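Local structure of hypothetical protein, similar to alpha-acetolactate decarboxylase (Staphylococcus aureus subsp. aureus, 1XV2) at residues A100-K103 / N104-S108; I140-A143 / R144-P147. The protein probably decarboxylates alpha-acetolactate to acetoin, as a zinc-binding protein of the alpha-acetolactate decarboxylase family. One frame throughout, in Å; residues are numbered along the deposited sequence.

Both contacts lie where a helix ends and a loop or turn begins, and neither touches the other: their centres are 31 Å apart and their nearest atoms about 20 Å. Both are partly buried. In contact 1, at the end of helix 95-105, I102 on the helix and M106 just beyond it are buried against the large antiparallel sheet, while N104 is exposed. Contact 2 ends the single-turn helix 140-143 and leads into strand 148-151 of that same sheet; I140 and S142 are buried, the two arginines exposed. Main-chain bonds dominate both. Contact 1 adds apolar packing around a selenomethionine, whereas contact 2 adds an arginine laid over an isoleucine and a type I turn whose Q146 side chain is about 9 Å from the zinc ion.

Contact 1: A100-K103 / N104-S108; sequences AQIK and NEMLS
M106, a selenomethionine, reaches back over the last turn of helix 95-105 and closes it against I102 and K103. Its backbone N donates to I102 O at 2.9 Å, although M106 is the first residue to leave helical backbone angles. The CG of M106 sits between its own backbone N and carbonyl carbon (chi1 62°), and a bend at chi3 brings the terminal methyl CE back to the helix. M106 CE meets I102 CG2 at 3.9 Å, the two side chains crossing at about a right angle, and K103 CD at the same 3.9 Å as the lysine chain runs alongside. A long, unbranched residue suits this place, because it can turn back at chi3 to put CE against I102 and K103; F175 and F162 of the large antiparallel sheet also pack on it.

K103 gives its CD methylene to this packing and sends NZ to a salt bridge with E109. On the exposed side the N104 amide lies beside the A100 carbonyl without a hydrogen bond to it: N104 CG is 3.1 Å from A100 O, and N104 CB is 3.2 Å from Q101 O. The backbone N of N104 makes two weak bonds, to A100 O and Q101 O. The regular helical bond from E105 N to Q101 O, 2.9 Å long, follows. A water donates to both K103 O, at 3.2 Å, and M106 O, at 2.8 Å. The chemistry thus implies a two-faced terminus: water bridges the carbonyls of K103 and M106 where the helix ends, while apolar carbon of I102 and M106 packs on the side turned to the sheet.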
# COMPACT_ATOMS: atom_id res chain seq x y z
N ALA A 100 -0.21 20.21 13.43
CA ALA A 100 1.11 20.77 13.13
C ALA A 100 2.13 20.28 14.14
O ALA A 100 3.30 20.06 13.81
CB ALA A 100 1.05 22.30 13.13
N GLN A 101 1.70 20.10 15.39
CA GLN A 101 2.58 19.61 16.44
C GLN A 101 2.94 18.15 16.17
O GLN A 101 4.11 17.76 16.24
CB GLN A 101 1.91 19.73 17.82
CG GLN A 101 1.66 21.17 18.26
CD GLN A 101 2.94 21.99 18.33
OE1 GLN A 101 3.87 21.65 19.06
NE2 GLN A 101 3.00 23.07 17.55
N ILE A 102 1.92 17.36 15.85
CA ILE A 102 2.14 15.95 15.55
C ILE A 102 3.05 15.82 14.34
O ILE A 102 3.93 14.96 14.30
CB ILE A 102 0.79 15.23 15.30
CG1 ILE A 102 -0.09 15.34 16.55
CG2 ILE A 102 1.02 13.77 14.94
CD1 ILE A 102 -1.50 14.82 16.39
N LYS A 103 2.86 16.69 13.36
CA LYS A 103 3.69 16.68 12.16
C LYS A 103 5.14 16.97 12.52
O LYS A 103 6.07 16.53 11.83
CB LYS A 103 3.18 17.71 11.15
CG LYS A 103 1.83 17.38 10.55
CD LYS A 103 1.94 16.34 9.44
CE LYS A 103 2.70 16.91 8.25
NZ LYS A 103 2.74 15.98 7.09
N ASN A 104 5.34 17.72 13.60
CA ASN A 104 6.68 18.07 14.06
C ASN A 104 7.33 16.95 14.86
O ASN A 104 8.54 16.72 14.75
CB ASN A 104 6.62 19.33 14.94
CG ASN A 104 6.31 20.59 14.16
OD1 ASN A 104 5.97 21.62 14.74
ND2 ASN A 104 6.44 20.51 12.84
N GLU A 105 6.53 16.26 15.67
CA GLU A 105 7.03 15.19 16.52
C GLU A 105 7.14 13.80 15.87
O GLU A 105 7.91 12.97 16.34
CB GLU A 105 6.19 15.10 17.79
CG GLU A 105 6.20 16.39 18.61
CD GLU A 105 7.61 16.89 18.89
OE1 GLU A 105 8.41 16.12 19.46
OE2 GLU A 105 7.92 18.05 18.53
N MSE A 106 6.37 13.55 14.82
CA MSE A 106 6.44 12.25 14.16
C MSE A 106 7.82 12.07 13.53
O MSE A 106 8.52 13.05 13.26
CB MSE A 106 5.37 12.13 13.07
CG MSE A 106 5.50 13.14 11.94
SE MSE A 106 4.28 12.77 10.48
CE MSE A 106 2.61 13.02 11.42
N LEU A 107 8.22 10.82 13.32
CA LEU A 107 9.52 10.52 12.73
C LEU A 107 9.65 11.03 11.30
O LEU A 107 10.70 11.53 10.91
CB LEU A 107 9.78 9.01 12.75
CG LEU A 107 11.00 8.54 11.95
CD1 LEU A 107 12.26 9.20 12.48
CD2 LEU A 107 11.11 7.02 12.03
N SER A 108 8.58 10.89 10.53
CA SER A 108 8.60 11.33 9.14
C SER A 108 7.21 11.34 8.53
O SER A 108 6.40 10.44 8.77
CB SER A 108 9.50 10.42 8.32
OG SER A 108 9.43 10.76 6.95
O HOH W 1 8.84 14.97 11.25

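Contact 2: I140-A143 / R144-P147; sequences IDSA and RRQP
I140 lies against one face of the guanidinium of R144, with I140 CG1 3.4 Å from the R144 plane and over its centre. The isoleucine CG1 is anti to its backbone N (chi1 -175°), and the arginine runs extended from CG to NE, which carries the flat group back across the start of the helix. The CG1 arm of the isoleucine gives the guanidinium face an apolar support while the nitrogens keep their edges for polar partners. R144 N also donates to I140 O at 3.1 Å, joining the backbones of the same pair.

Beyond this bond the single turn of helix 140-143 ends in a type I beta turn from A143 to Q146, leading the chain toward strand 148-151. R145 N donates to S142 O at 3.0 Å. One water joins the side chains of the same two residues: it donates a hydrogen bond to S142 OG at 3.0 Å and accepts one from R145 NE at 2.7 Å, in the plane of the guanidinium.

Outside partners fix the ends of these groups. E235 of helix 229-236 forms a salt bridge with R144 NE, Q132 NE2 hydrogen-bonds to S142 OG, and A131 O accepts from R145 NH2. The amide suits Q146, since it can accept from R127 through OE1 and donate to E148 through NE2; its side chain is about 9 Å from the zinc ion.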
# COMPACT_ATOMS: atom_id res chain seq x y z
N ILE A 140 -19.59 8.58 -1.13
CA ILE A 140 -19.74 10.03 -1.08
C ILE A 140 -21.20 10.41 -0.85
O ILE A 140 -21.50 11.46 -0.26
CB ILE A 140 -19.24 10.69 -2.38
CG1 ILE A 140 -19.29 12.21 -2.25
CG2 ILE A 140 -20.08 10.23 -3.57
CD1 ILE A 140 -18.42 12.77 -1.14
N ASP A 141 -22.11 9.56 -1.30
CA ASP A 141 -23.54 9.81 -1.16
C ASP A 141 -23.96 9.74 0.30
O ASP A 141 -24.88 10.43 0.72
CB ASP A 141 -24.36 8.81 -1.98
CG ASP A 141 -24.04 8.87 -3.47
OD1 ASP A 141 -23.93 9.98 -4.01
OD2 ASP A 141 -23.92 7.79 -4.09
N SER A 142 -23.29 8.89 1.07
CA SER A 142 -23.60 8.75 2.48
C SER A 142 -23.09 9.96 3.23
O SER A 142 -23.80 10.55 4.05
CB SER A 142 -22.96 7.48 3.04
OG SER A 142 -23.50 6.33 2.41
N ALA A 143 -21.85 10.35 2.93
CA ALA A 143 -21.22 11.49 3.58
C ALA A 143 -22.02 12.78 3.39
O ALA A 143 -22.06 13.63 4.28
CB ALA A 143 -19.80 11.66 3.05
N ARG A 144 -22.65 12.93 2.23
CA ARG A 144 -23.42 14.13 1.94
C ARG A 144 -24.75 14.23 2.68
O ARG A 144 -25.45 15.24 2.59
CB ARG A 144 -23.65 14.25 0.43
CG ARG A 144 -22.40 14.65 -0.33
CD ARG A 144 -22.57 14.51 -1.83
NE ARG A 144 -21.38 14.98 -2.54
CZ ARG A 144 -21.13 14.74 -3.82
NH1 ARG A 144 -21.99 14.03 -4.54
NH2 ARG A 144 -20.03 15.20 -4.39
N ARG A 145 -25.11 13.18 3.42
CA ARG A 145 -26.35 13.18 4.19
C ARG A 145 -26.05 12.72 5.61
O ARG A 145 -26.95 12.37 6.37
CB ARG A 145 -27.38 12.24 3.54
CG ARG A 145 -27.01 10.76 3.55
CD ARG A 145 -28.01 9.94 2.74
NE ARG A 145 -27.67 8.52 2.68
CZ ARG A 145 -27.95 7.64 3.64
NH1 ARG A 145 -28.58 8.02 4.74
NH2 ARG A 145 -27.58 6.37 3.49
N GLN A 146 -24.77 12.73 5.96
CA GLN A 146 -24.32 12.31 7.28
C GLN A 146 -24.75 13.24 8.40
O GLN A 146 -24.83 14.46 8.22
CB GLN A 146 -22.79 12.23 7.32
CG GLN A 146 -22.12 13.59 7.13
CD GLN A 146 -20.61 13.51 7.09
OE1 GLN A 146 -20.04 12.52 6.62
NE2 GLN A 146 -19.94 14.55 7.57
N PRO A 147 -25.04 12.68 9.57
CA PRO A 147 -25.44 13.53 10.68
C PRO A 147 -24.13 13.96 11.36
O PRO A 147 -23.11 13.27 11.23
CB PRO A 147 -26.28 12.60 11.55
CG PRO A 147 -25.62 11.28 11.35
CD PRO A 147 -25.36 11.27 9.86
O HOH W 2 -26.12 6.92 1.12